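Phytochromobilin synthase (Solanum lycopersicum, PDB 6KME) probably catalyses the ferredoxin-dependent reduction of biliverdin IX alpha, which it holds as bound substrate, to phytochromobilin, the precursor of the phytochrome chromophore. Local coordinates at residues T168-F174 against R230-W234; D129-L133 against Y147-I151; L161-L167 against V179-F184; V31-L36 against H191-F195. The protein carries 1 engineered substitution. All coordinates share one frame; numbering follows the deposited sequence.

Contact 1: residues T168-F174 against R230-W234; sequences TSESLRF and RYLTW. With BLA (biliverdine IX alpha), chain B.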
# COMPACT_ATOMS: atom_id res chain seq x y z
N THR A 168 3.87 12.61 6.60
CA THR A 168 4.92 11.92 7.34
C THR A 168 6.16 11.71 6.48
O THR A 168 6.09 11.10 5.40
CB THR A 168 4.35 10.57 7.82
OG1 THR A 168 3.30 10.81 8.77
CG2 THR A 168 5.43 9.65 8.44
N SER A 169 7.31 12.26 6.91
CA SER A 169 8.49 12.26 6.03
C SER A 169 9.00 10.85 5.78
O SER A 169 9.46 10.55 4.67
CB SER A 169 9.61 13.12 6.62
OG SER A 169 9.34 14.51 6.46
N GLU A 170 8.92 9.97 6.78
CA GLU A 170 9.37 8.59 6.63
C GLU A 170 8.55 7.82 5.60
O GLU A 170 9.02 6.80 5.08
CB GLU A 170 9.32 7.87 7.99
CG GLU A 170 10.35 8.37 9.00
CD GLU A 170 9.88 9.60 9.81
OE1 GLU A 170 8.84 10.19 9.48
OE2 GLU A 170 10.54 9.95 10.82
N SER A 171 7.33 8.28 5.28
CA SER A 171 6.51 7.59 4.28
C SER A 171 7.12 7.69 2.88
O SER A 171 6.96 6.77 2.07
CB SER A 171 5.08 8.14 4.28
OG SER A 171 4.43 7.83 5.51
N LEU A 172 7.86 8.77 2.60
CA LEU A 172 8.45 8.94 1.27
C LEU A 172 9.49 7.87 0.97
O LEU A 172 9.75 7.57 -0.20
CB LEU A 172 9.09 10.32 1.12
CG LEU A 172 8.28 11.49 0.58
CD1 LEU A 172 9.23 12.43 -0.15
CD2 LEU A 172 7.16 11.09 -0.34
N ARG A 173 10.13 7.31 2.01
CA ARG A 173 11.06 6.19 1.83
C ARG A 173 10.45 5.07 1.01
O ARG A 173 11.17 4.29 0.38
CB ARG A 173 11.51 5.63 3.20
CG ARG A 173 12.18 6.65 4.14
CD ARG A 173 12.30 6.15 5.61
NE ARG A 173 12.99 7.13 6.46
CZ ARG A 173 13.28 6.97 7.75
NH1 ARG A 173 12.93 5.84 8.37
NH2 ARG A 173 13.91 7.93 8.44
N PHE A 174 9.12 4.96 1.02
CA PHE A 174 8.40 3.83 0.44
C PHE A 174 7.62 4.18 -0.82
O PHE A 174 7.00 3.29 -1.41
CB PHE A 174 7.47 3.22 1.50
CG PHE A 174 8.18 2.84 2.77
CD1 PHE A 174 8.96 1.68 2.83
CD2 PHE A 174 8.12 3.66 3.90
CE1 PHE A 174 9.64 1.33 4.00
CE2 PHE A 174 8.79 3.32 5.08
CZ PHE A 174 9.55 2.15 5.12
N ARG A 230 10.91 -5.48 5.91
CA ARG A 230 11.05 -4.13 6.43
C ARG A 230 9.83 -3.27 6.09
O ARG A 230 9.33 -2.52 6.94
CB ARG A 230 12.33 -3.49 5.87
CG ARG A 230 12.59 -2.03 6.31
CD ARG A 230 13.93 -1.53 5.71
NE ARG A 230 14.09 -0.09 5.84
CZ ARG A 230 13.72 0.80 4.92
NH1 ARG A 230 13.17 0.39 3.78
NH2 ARG A 230 13.90 2.11 5.13
N TYR A 231 9.33 -3.38 4.86
CA TYR A 231 8.14 -2.65 4.43
C TYR A 231 6.92 -3.07 5.24
O TYR A 231 6.15 -2.21 5.71
CB TYR A 231 7.91 -2.89 2.94
CG TYR A 231 6.59 -2.41 2.37
CD1 TYR A 231 6.51 -1.19 1.70
CD2 TYR A 231 5.44 -3.20 2.44
CE1 TYR A 231 5.32 -0.75 1.15
CE2 TYR A 231 4.24 -2.77 1.91
CZ TYR A 231 4.19 -1.54 1.25
OH TYR A 231 3.00 -1.10 0.70
N LEU A 232 6.69 -4.38 5.40
CA LEU A 232 5.56 -4.85 6.21
C LEU A 232 5.70 -4.40 7.65
O LEU A 232 4.71 -4.10 8.32
CB LEU A 232 5.47 -6.39 6.16
CG LEU A 232 5.28 -7.01 4.78
CD1 LEU A 232 5.42 -8.54 4.85
CD2 LEU A 232 3.93 -6.59 4.21
N THR A 233 6.93 -4.39 8.16
CA THR A 233 7.15 -4.01 9.55
C THR A 233 6.81 -2.54 9.76
O THR A 233 6.14 -2.18 10.74
CB THR A 233 8.59 -4.30 9.95
OG1 THR A 233 8.83 -5.71 9.90
CG2 THR A 233 8.86 -3.78 11.35
N TRP A 234 7.26 -1.67 8.85
CA TRP A 234 6.91 -0.25 8.94
C TRP A 234 5.40 -0.06 8.95
O TRP A 234 4.85 0.57 9.86
CB TRP A 234 7.54 0.53 7.78
CG TRP A 234 6.94 1.90 7.67
CD1 TRP A 234 5.96 2.31 6.80
CD2 TRP A 234 7.24 3.04 8.50
NE1 TRP A 234 5.65 3.64 7.02
CE2 TRP A 234 6.42 4.11 8.05
CE3 TRP A 234 8.14 3.27 9.55
CZ2 TRP A 234 6.46 5.38 8.64
CZ3 TRP A 234 8.18 4.54 10.13
CH2 TRP A 234 7.35 5.58 9.67
CHA BLA B . -4.21 9.62 6.36
NA BLA B . -2.88 7.82 5.06
C1A BLA B . -3.00 9.11 5.58
C2A BLA B . -1.78 9.84 5.25
C3A BLA B . -0.91 8.92 4.51
C4A BLA B . -1.62 7.67 4.41
CMA BLA B . 0.47 9.16 3.91
CAA BLA B . -1.53 11.31 5.69
CBA BLA B . -1.08 11.33 7.12
CGA BLA B . 0.48 11.22 7.21
O1A BLA B . 1.02 12.05 6.54
O2A BLA B . 0.85 10.34 7.94
CHB BLA B . -1.18 6.37 3.71
NB BLA B . 1.17 6.15 4.28
C1B BLA B . -0.02 5.61 3.74
C2B BLA B . 0.52 4.37 2.92
C3B BLA B . 1.86 4.13 3.23
C4B BLA B . 2.29 5.27 4.16
CMB BLA B . -0.45 3.49 2.15
OB BLA B . 3.33 5.46 4.78
CAB BLA B . 2.98 3.18 2.89
CBB BLA B . 4.25 2.95 3.27
NC BLA B . -6.32 4.79 5.81
C1C BLA B . -6.18 3.52 5.22
C2C BLA B . -7.25 2.63 5.87
C3C BLA B . -7.94 3.43 6.78
C4C BLA B . -7.35 4.86 6.77
CMC BLA B . -7.34 1.17 5.44
OC BLA B . -5.30 3.39 4.38
CAC BLA B . -9.07 2.98 7.65
CBC BLA B . -9.36 1.81 8.25
CHD BLA B . -7.59 6.04 7.43
ND BLA B . -5.67 7.59 6.64
C1D BLA B . -6.77 7.31 7.34
C2D BLA B . -7.25 8.50 8.16
C3D BLA B . -6.37 9.53 7.91
C4D BLA B . -5.30 8.99 6.92
CMD BLA B . -8.49 8.38 9.03
CAD BLA B . -6.30 10.98 8.42
CBD BLA B . -5.89 11.09 9.88
CGD BLA B . -4.38 10.71 10.19
O1D BLA B . -4.30 9.92 11.11
O2D BLA B . -3.57 11.27 9.46
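Phe174 carries its CG anti to the carbonyl carbon (chi1 -54°) while Trp234 turns its own CG anti to the backbone N (chi1 167°), and these two settings bring the rings together as an offset stack. The centroid of the Phe174 ring lies 4.4 Å from that of the indole five-membered ring, with the planes 24° apart. Phe174 CE2 sits over one face of the indole, displaced toward its rim, and comes within 3.5 Å of Trp234 CD1. The far end of the same indole is met by the aliphatic base of Glu170, whose CB is 3.5 Å from Trp234 CH2; the carboxylate leads away to Ser293 and Ile295. An extended Arg230 brings NH1 to 3.7 Å from Phe174 CE1, with Phe174 CZ over one face of its guanidinium. Obliquely placed, Tyr231 adds CD1 at 3.9 Å from Phe174 CD1.

No hydrogen bond joins the two segments; Thr168 and Ser171 of the loop bind biliverdin instead. Ser171 OG donates to the terminal-ring oxygen OB at 2.7 Å, and OB also lies in plane at the edge of the Trp234 ring. One carboxylate of the pigment is gripped twice, Thr168 N reaching O1A at 2.9 Å and Thr168 OG1 reaching O2A at 2.6 Å. The loop thus gives polar groups to the pigment and one ring to a stack that also lines the substrate pocket.

The loop leads from strand 167-168 toward strand 180-185 and rests on helix 218-238, with helix 274-277 touching Arg230 and strand 96-104 touching Tyr231.

Contact 2: residues D129-L133 against Y147-I151; sequences DLNPL and YKDLI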
# COMPACT_ATOMS: atom_id res chain seq x y z
N ASP A 129 -0.22 3.66 -5.46
CA ASP A 129 1.18 3.62 -5.88
C ASP A 129 1.60 2.20 -6.24
O ASP A 129 0.97 1.21 -5.86
CB ASP A 129 2.10 4.15 -4.78
CG ASP A 129 3.50 4.47 -5.28
OD1 ASP A 129 3.69 4.73 -6.50
OD2 ASP A 129 4.43 4.47 -4.44
N LEU A 130 2.69 2.14 -7.00
CA LEU A 130 3.50 0.92 -7.16
C LEU A 130 4.72 1.14 -6.26
O LEU A 130 5.73 1.70 -6.69
CB LEU A 130 3.86 0.71 -8.63
CG LEU A 130 2.81 0.07 -9.56
CD1 LEU A 130 1.47 0.84 -9.58
CD2 LEU A 130 3.34 -0.14 -11.01
N ASN A 131 4.60 0.74 -4.98
CA ASN A 131 5.66 1.04 -4.00
C ASN A 131 6.94 0.29 -4.39
O ASN A 131 6.90 -0.94 -4.57
CB ASN A 131 5.28 0.64 -2.55
CG ASN A 131 4.06 1.41 -1.95
OD1 ASN A 131 3.37 0.87 -1.10
ND2 ASN A 131 3.83 2.67 -2.36
N PRO A 132 8.09 0.96 -4.48
CA PRO A 132 9.32 0.23 -4.85
C PRO A 132 9.74 -0.75 -3.77
O PRO A 132 9.73 -0.45 -2.58
CB PRO A 132 10.36 1.35 -5.03
CG PRO A 132 9.82 2.51 -4.23
CD PRO A 132 8.32 2.41 -4.39
N LEU A 133 10.15 -1.95 -4.21
CA LEU A 133 10.67 -2.91 -3.24
C LEU A 133 12.00 -2.45 -2.67
O LEU A 133 12.26 -2.59 -1.47
CB LEU A 133 10.83 -4.29 -3.90
CG LEU A 133 11.36 -5.38 -2.97
CD1 LEU A 133 10.35 -5.69 -1.85
CD2 LEU A 133 11.75 -6.65 -3.78
N TYR A 147 10.35 2.09 -13.46
CA TYR A 147 9.56 3.32 -13.57
C TYR A 147 9.88 4.15 -14.80
O TYR A 147 9.14 5.10 -15.08
CB TYR A 147 9.70 4.17 -12.30
CG TYR A 147 9.26 3.41 -11.08
CD1 TYR A 147 7.91 3.32 -10.74
CD2 TYR A 147 10.18 2.72 -10.30
CE1 TYR A 147 7.50 2.58 -9.62
CE2 TYR A 147 9.78 1.99 -9.19
CZ TYR A 147 8.44 1.92 -8.86
OH TYR A 147 8.06 1.18 -7.75
N LYS A 148 10.94 3.82 -15.55
CA LYS A 148 11.32 4.65 -16.69
C LYS A 148 10.14 4.84 -17.64
O LYS A 148 9.90 5.96 -18.13
CB LYS A 148 12.50 4.02 -17.43
N ASP A 149 9.39 3.78 -17.89
CA ASP A 149 8.31 3.79 -18.87
C ASP A 149 6.95 4.16 -18.27
O ASP A 149 5.95 4.17 -19.00
CB ASP A 149 8.23 2.42 -19.56
CG ASP A 149 9.45 2.15 -20.45
OD1 ASP A 149 10.01 3.13 -21.00
OD2 ASP A 149 9.85 0.98 -20.59
N LEU A 150 6.90 4.46 -16.98
CA LEU A 150 5.67 4.83 -16.29
C LEU A 150 5.60 6.30 -15.90
O LEU A 150 4.61 6.73 -15.30
CB LEU A 150 5.49 3.97 -15.04
CG LEU A 150 5.35 2.48 -15.28
CD1 LEU A 150 5.12 1.77 -13.96
CD2 LEU A 150 4.23 2.21 -16.27
N ILE A 151 6.64 7.09 -16.21
CA ILE A 151 6.62 8.51 -15.84
C ILE A 151 5.43 9.23 -16.49
O ILE A 151 4.78 10.06 -15.85
CB ILE A 151 7.96 9.18 -16.21
CG1 ILE A 151 9.13 8.55 -15.43
CG2 ILE A 151 7.92 10.71 -15.98
CD1 ILE A 151 8.82 8.23 -13.98
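Tyr147 and Leu130 supply the one hydrogen bond between these segments: the phenol OH of Tyr147 donates to the main-chain O of Leu130 at 2.6 Å. The C=O...donor angle is 141°, and the hydroxyl stands above the carbonyl plane, 38° out of it. Seen from the tyrosine, Leu130 O lies at the ring edge, near its plane. A second polar atom, Pro132 N, comes to 3.3 Å from Tyr147 OH, but as a proline nitrogen it has no hydrogen to share.

The apolar contacts flank this bond. Pro132 crosses the tyrosine at about a right angle, with CB 4.2 Å from Tyr147 CE2. On the leucine side, Leu130 CB approaches Tyr147 CE1 at 4.2 Å, and Leu130 CD2 meets Leu150 CD1 at 3.9 Å, the two leucines again crossing nearly at right angles. With CG anti to the carbonyl carbon (chi1 -59°), Tyr147 points its ring across to the strand.

Within each segment, further bonds fix the backbone and its polar groups. Asn131 ND2 donates to Asp129 OD2 at 2.8 Å, on the anti side of the carboxylate, while Asn131 OD1 is engaged by Tyr231. Leu150 N returns to Tyr147 O at 3.0 Å, shaping the turn between two helices.

The contact ties the end of strand 123-131 to the junction of helices 141-147 and 151-160. Backbone bonds of Asp129 and Asn131 reach strand 112-119, and helix 188-211 covers Leu130 through Tyr201, Trp205 and Leu208.

Contact 3: residues L161-L167 against V179-F184; sequences LPWGGKL and VIWTRF. With BLA (biliverdine IX alpha), chain B.
Trp181 NE1 donates to Gly165 O at 2.9 Å in a nearly straight bond, 171° at the hydrogen, with the acceptor in the plane of the indole. Elsewhere along the strand, Thr182 OG1, set anti to its backbone N (chi1 -169°), donates to Pro162 O at 2.7 Å. Weaker bonds run from Gly164 N to Trp181 O and from Arg183 NE to Gly164 O. Water extends the network: one molecule donates both to Lys166 O and, at 2.8 Å, to biliverdin O1A.

The indole of Trp181 is packed on both faces. Gly164, with no side chain in the way, lays CA 3.7 Å from the five-membered-ring centroid, and Leu167 CD1 covers the opposite face, 4.1 Å from the same centroid, both CH-pi contacts. The Trp181 edge also points at the face of Trp163 in a T-shaped pair, planes at 88°. Trp181 CH2 touches biliverdin CAA at 3.4 Å, so the segment helps line the pigment pocket. Farther off, Leu161 splits its methyls between Ile180 and Phe184.

The loop crosses strand 180-185, the edge of the seven-stranded sheet beside strand 123-131; Leu161 and Ile180 also meet helix 188-211.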
# COMPACT_ATOMS: atom_id res chain seq x y z
N LEU A 161 -5.23 14.77 -9.97
CA LEU A 161 -5.35 14.45 -8.55
C LEU A 161 -4.17 15.12 -7.85
O LEU A 161 -3.09 14.51 -7.73
CB LEU A 161 -5.37 12.94 -8.31
CG LEU A 161 -6.54 12.13 -8.91
CD1 LEU A 161 -6.29 10.62 -8.89
CD2 LEU A 161 -7.86 12.46 -8.18
N PRO A 162 -4.34 16.34 -7.35
CA PRO A 162 -3.18 17.13 -6.92
C PRO A 162 -2.52 16.61 -5.65
O PRO A 162 -3.15 15.96 -4.80
CB PRO A 162 -3.79 18.52 -6.68
CG PRO A 162 -5.22 18.25 -6.34
CD PRO A 162 -5.61 17.08 -7.20
N TRP A 163 -1.23 16.93 -5.52
CA TRP A 163 -0.46 16.58 -4.33
C TRP A 163 -1.22 16.88 -3.05
O TRP A 163 -1.76 17.98 -2.87
CB TRP A 163 0.87 17.34 -4.36
CG TRP A 163 1.84 16.96 -3.29
CD1 TRP A 163 2.28 17.76 -2.26
CD2 TRP A 163 2.52 15.70 -3.15
NE1 TRP A 163 3.18 17.07 -1.49
CE2 TRP A 163 3.34 15.80 -2.00
CE3 TRP A 163 2.49 14.50 -3.87
CZ2 TRP A 163 4.14 14.75 -1.56
CZ3 TRP A 163 3.29 13.45 -3.43
CH2 TRP A 163 4.11 13.58 -2.29
N GLY A 164 -1.27 15.91 -2.14
CA GLY A 164 -2.05 16.03 -0.91
C GLY A 164 -1.47 16.99 0.12
O GLY A 164 -2.17 17.31 1.09
N GLY A 165 -0.24 17.45 -0.06
CA GLY A 165 0.38 18.36 0.90
C GLY A 165 1.37 17.64 1.81
O GLY A 165 1.79 16.51 1.55
N LYS A 166 1.72 18.32 2.90
CA LYS A 166 2.71 17.78 3.82
C LYS A 166 2.27 16.43 4.38
O LYS A 166 1.08 16.20 4.64
CB LYS A 166 2.96 18.77 4.97
CG LYS A 166 3.59 20.08 4.51
CD LYS A 166 3.72 21.09 5.68
CE LYS A 166 4.11 22.47 5.16
NZ LYS A 166 4.16 23.48 6.23
N LEU A 167 3.23 15.51 4.53
CA LEU A 167 2.93 14.17 5.01
C LEU A 167 4.12 13.64 5.78
O LEU A 167 5.24 14.14 5.65
CB LEU A 167 2.57 13.21 3.85
CG LEU A 167 3.71 12.69 2.94
CD1 LEU A 167 3.23 11.53 2.08
CD2 LEU A 167 4.30 13.79 2.07
N VAL A 179 3.73 8.07 -7.45
CA VAL A 179 2.74 7.96 -6.38
C VAL A 179 1.65 9.01 -6.56
O VAL A 179 1.90 10.16 -6.94
CB VAL A 179 3.39 8.09 -5.00
CG1 VAL A 179 4.06 9.49 -4.82
CG2 VAL A 179 2.36 7.85 -3.91
N ILE A 180 0.41 8.59 -6.34
CA ILE A 180 -0.71 9.50 -6.20
C ILE A 180 -1.00 9.61 -4.71
O ILE A 180 -1.51 8.67 -4.09
CB ILE A 180 -1.94 9.01 -6.97
CG1 ILE A 180 -1.65 9.01 -8.47
CG2 ILE A 180 -3.17 9.88 -6.63
CD1 ILE A 180 -2.71 8.29 -9.28
N TRP A 181 -0.63 10.75 -4.13
CA TRP A 181 -0.96 11.10 -2.75
C TRP A 181 -1.81 12.35 -2.86
O TRP A 181 -1.35 13.37 -3.39
CB TRP A 181 0.31 11.31 -1.91
CG TRP A 181 0.16 12.32 -0.78
CD1 TRP A 181 0.88 13.48 -0.60
CD2 TRP A 181 -0.77 12.25 0.31
NE1 TRP A 181 0.46 14.12 0.55
CE2 TRP A 181 -0.55 13.39 1.13
CE3 TRP A 181 -1.75 11.32 0.69
CZ2 TRP A 181 -1.30 13.63 2.29
CZ3 TRP A 181 -2.49 11.56 1.85
CH2 TRP A 181 -2.26 12.71 2.63
N THR A 182 -3.08 12.25 -2.46
CA THR A 182 -4.02 13.32 -2.76
C THR A 182 -5.12 13.36 -1.70
O THR A 182 -5.41 12.36 -1.03
CB THR A 182 -4.62 13.17 -4.19
OG1 THR A 182 -5.34 14.35 -4.56
CG2 THR A 182 -5.56 11.95 -4.32
N ARG A 183 -5.69 14.55 -1.55
CA ARG A 183 -6.89 14.80 -0.77
C ARG A 183 -7.86 15.55 -1.66
O ARG A 183 -7.45 16.47 -2.38
CB ARG A 183 -6.58 15.66 0.49
CG ARG A 183 -5.51 15.12 1.45
CD ARG A 183 -5.20 16.18 2.54
NE ARG A 183 -4.13 15.78 3.47
CZ ARG A 183 -4.33 15.18 4.64
NH1 ARG A 183 -5.56 14.90 5.06
NH2 ARG A 183 -3.29 14.87 5.41
N PHE A 184 -9.14 15.17 -1.63
CA PHE A 184 -10.11 15.92 -2.42
C PHE A 184 -11.50 15.71 -1.85
O PHE A 184 -11.77 14.72 -1.18
CB PHE A 184 -10.06 15.52 -3.91
CG PHE A 184 -10.29 14.06 -4.18
CD1 PHE A 184 -11.58 13.53 -4.24
CD2 PHE A 184 -9.21 13.20 -4.40
CE1 PHE A 184 -11.78 12.16 -4.52
CE2 PHE A 184 -9.41 11.85 -4.67
CZ PHE A 184 -10.69 11.33 -4.72
CHA BLA B . -4.21 9.62 6.36
NA BLA B . -2.88 7.82 5.06
C1A BLA B . -3.00 9.11 5.58
C2A BLA B . -1.78 9.84 5.25
C3A BLA B . -0.91 8.92 4.51
C4A BLA B . -1.62 7.67 4.41
CMA BLA B . 0.47 9.16 3.91
CAA BLA B . -1.53 11.31 5.69
CBA BLA B . -1.08 11.33 7.12
CGA BLA B . 0.48 11.22 7.21
O1A BLA B . 1.02 12.05 6.54
O2A BLA B . 0.85 10.34 7.94
CHB BLA B . -1.18 6.37 3.71
NB BLA B . 1.17 6.15 4.28
C1B BLA B . -0.02 5.61 3.74
C2B BLA B . 0.52 4.37 2.92
C3B BLA B . 1.86 4.13 3.23
C4B BLA B . 2.29 5.27 4.16
CMB BLA B . -0.45 3.49 2.15
OB BLA B . 3.33 5.46 4.78
CAB BLA B . 2.98 3.18 2.89
CBB BLA B . 4.25 2.95 3.27
NC BLA B . -6.32 4.79 5.81
C1C BLA B . -6.18 3.52 5.22
C2C BLA B . -7.25 2.63 5.87
C3C BLA B . -7.94 3.43 6.78
C4C BLA B . -7.35 4.86 6.77
CMC BLA B . -7.34 1.17 5.44
OC BLA B . -5.30 3.39 4.38
CAC BLA B . -9.07 2.98 7.65
CBC BLA B . -9.36 1.81 8.25
CHD BLA B . -7.59 6.04 7.43
ND BLA B . -5.67 7.59 6.64
C1D BLA B . -6.77 7.31 7.34
C2D BLA B . -7.25 8.50 8.16
C3D BLA B . -6.37 9.53 7.91
C4D BLA B . -5.30 8.99 6.92
CMD BLA B . -8.49 8.38 9.03
CAD BLA B . -6.30 10.98 8.42
CBD BLA B . -5.89 11.09 9.88
CGD BLA B . -4.38 10.71 10.19
O1D BLA B . -4.30 9.92 11.11
O2D BLA B . -3.57 11.27 9.46
O HOH W 1 -0.78 13.23 -6.01
O HOH W 2 -4.69 17.52 -2.56
O HOH W 3 -1.42 17.00 3.90
O HOH W 4 -0.51 14.27 5.98

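Contact 4: residues V31-L36 against H191-F195; sequences VSYKKL and HSVLF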
# COMPACT_ATOMS: atom_id res chain seq x y z
N VAL A 31 -19.23 6.37 -3.65
CA VAL A 31 -18.87 5.31 -4.58
C VAL A 31 -18.72 3.98 -3.85
O VAL A 31 -18.67 3.94 -2.62
CB VAL A 31 -17.57 5.63 -5.34
CG1 VAL A 31 -17.86 6.51 -6.54
CG2 VAL A 31 -16.54 6.27 -4.42
N SER A 32 -18.65 2.90 -4.62
CA SER A 32 -18.48 1.56 -4.06
C SER A 32 -17.12 1.03 -4.49
O SER A 32 -16.92 0.68 -5.66
CB SER A 32 -19.60 0.63 -4.51
OG SER A 32 -19.49 -0.62 -3.85
N TYR A 33 -16.18 0.96 -3.55
CA TYR A 33 -14.87 0.43 -3.87
C TYR A 33 -14.88 -1.07 -4.16
O TYR A 33 -13.90 -1.59 -4.70
CB TYR A 33 -13.89 0.74 -2.74
CG TYR A 33 -13.60 2.21 -2.62
CD1 TYR A 33 -13.41 3.00 -3.75
CD2 TYR A 33 -13.52 2.83 -1.37
CE1 TYR A 33 -13.14 4.35 -3.65
CE2 TYR A 33 -13.26 4.18 -1.25
CZ TYR A 33 -13.07 4.93 -2.40
OH TYR A 33 -12.80 6.28 -2.28
N LYS A 34 -15.96 -1.78 -3.79
CA LYS A 34 -16.09 -3.18 -4.20
C LYS A 34 -15.99 -3.32 -5.72
O LYS A 34 -15.44 -4.31 -6.22
CB LYS A 34 -17.42 -3.76 -3.71
CG LYS A 34 -17.44 -4.17 -2.25
CD LYS A 34 -18.68 -5.00 -1.93
CE LYS A 34 -18.35 -6.48 -1.75
NZ LYS A 34 -17.61 -7.09 -2.89
N LYS A 35 -16.52 -2.34 -6.46
CA LYS A 35 -16.39 -2.35 -7.92
C LYS A 35 -14.93 -2.49 -8.33
O LYS A 35 -14.61 -3.19 -9.31
CB LYS A 35 -16.98 -1.07 -8.51
CG LYS A 35 -18.51 -0.97 -8.51
CD LYS A 35 -19.01 0.41 -8.97
CE LYS A 35 -18.90 1.48 -7.86
NZ LYS A 35 -19.52 2.82 -8.16
N LEU A 36 -14.02 -1.84 -7.60
CA LEU A 36 -12.62 -1.84 -7.97
C LEU A 36 -11.96 -3.17 -7.63
O LEU A 36 -11.08 -3.64 -8.36
CB LEU A 36 -11.87 -0.70 -7.28
CG LEU A 36 -12.15 0.72 -7.78
CD1 LEU A 36 -11.34 1.73 -6.96
CD2 LEU A 36 -11.86 0.85 -9.27
N HIS A 191 -14.42 11.09 -8.10
CA HIS A 191 -14.42 9.64 -7.92
C HIS A 191 -14.26 8.90 -9.25
O HIS A 191 -13.63 7.83 -9.29
CB HIS A 191 -15.69 9.20 -7.20
CG HIS A 191 -15.66 9.50 -5.73
ND1 HIS A 191 -16.69 10.14 -5.07
CD2 HIS A 191 -14.72 9.25 -4.79
CE1 HIS A 191 -16.39 10.27 -3.79
NE2 HIS A 191 -15.20 9.74 -3.59
N SER A 192 -14.81 9.46 -10.33
CA SER A 192 -14.57 8.89 -11.65
C SER A 192 -13.09 8.91 -12.00
O SER A 192 -12.55 7.93 -12.53
CB SER A 192 -15.39 9.65 -12.70
OG SER A 192 -15.02 9.28 -14.02
N VAL A 193 -12.40 10.01 -11.70
CA VAL A 193 -10.96 10.08 -11.96
C VAL A 193 -10.21 9.07 -11.10
O VAL A 193 -9.28 8.39 -11.58
CB VAL A 193 -10.45 11.51 -11.72
CG1 VAL A 193 -8.95 11.57 -11.86
CG2 VAL A 193 -11.11 12.46 -12.71
N LEU A 194 -10.59 8.95 -9.83
CA LEU A 194 -9.93 8.00 -8.94
C LEU A 194 -10.08 6.57 -9.44
O LEU A 194 -9.12 5.79 -9.39
CB LEU A 194 -10.52 8.11 -7.53
CG LEU A 194 -9.99 7.11 -6.51
CD1 LEU A 194 -8.49 7.30 -6.31
CD2 LEU A 194 -10.74 7.22 -5.18
N PHE A 195 -11.28 6.21 -9.91
CA PHE A 195 -11.49 4.88 -10.47
C PHE A 195 -10.60 4.65 -11.69
O PHE A 195 -9.95 3.61 -11.80
CB PHE A 195 -12.96 4.68 -10.82
CG PHE A 195 -13.80 4.18 -9.67
CD1 PHE A 195 -13.72 4.78 -8.41
CD2 PHE A 195 -14.68 3.13 -9.85
CE1 PHE A 195 -14.49 4.32 -7.35
CE2 PHE A 195 -15.46 2.66 -8.79
CZ PHE A 195 -15.36 3.26 -7.54
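Leu36 lies across the face of the Phe195 ring, its CG 4.0 Å from the centroid and only 9° off the ring normal, a CH-pi contact. This is helix-to-helix packing on one side of the alpha-beta-alpha sandwich of the bilin reductases, where helices 34-47 and 188-211 rest against the central antiparallel sheet. Leu36 CG is anti to its carbonyl carbon (chi1 -72°), and CD2 follows over the ring to reach Phe195 CD2 at 3.7 Å.

The other residues of 31-36 that touch Phe195 lie at the start of the ordered chain. Lys35 bends at its third torsion and brings its aliphatic CE to 3.8 Å from Phe195 CE2. Tyr33 approaches obliquely, its CE1 3.9 Å from Phe195 CE1. The carbonyl oxygen of Ser32 takes the edge of the ring, close to its plane. Val31 adds CB at 3.9 Å from Phe195 CE1, so that Val31, Ser32, Tyr33, Lys35 and Leu36 all touch this one ring, and no hydrogen bond passes between the segments.

Polar ends turn instead toward the sheet. Tyr33 OH bonds to Thr119 while also touching Leu194 CD2 at 3.7 Å, and His191 NE2 bonds to Asn124, which may well fix the imidazole in its rotation. Phe117 of strand 112-119 lies beneath, packing against Leu36 and Leu194 and meeting the Tyr33 ring edge-to-face.

At the margin, Val31 is poorly ordered, so its placement deserves some caution. As modelled, CG1 comes to 3.5 Å from His191 CB, and CG2 sits over the imidazole face, 3.6 Å from the ring centroid.

Overall arrangement
The four contacts show how chemistry follows place in a sheet-and-helix sandwich. Contacts 1 and 2 are buried, whereas contacts 3 and 4 are partly buried and include exposed residues. Contacts 1 and 3 share biliverdin and adjoin in sequence, but one meets it through a loop backed by aromatic packing, the other through an edge strand and bridging water. Contacts 2 and 3 use neighbouring strands, 123-131 and 180-185, and touch at Asp129 and Val179; a probable hydrogen bond from Tyr231 to Asn131 links contacts 1 and 2. Contact 4, across the chain's centre from contact 1, is apolar between its segments and meets contact 3 where Leu161 packs on Val193.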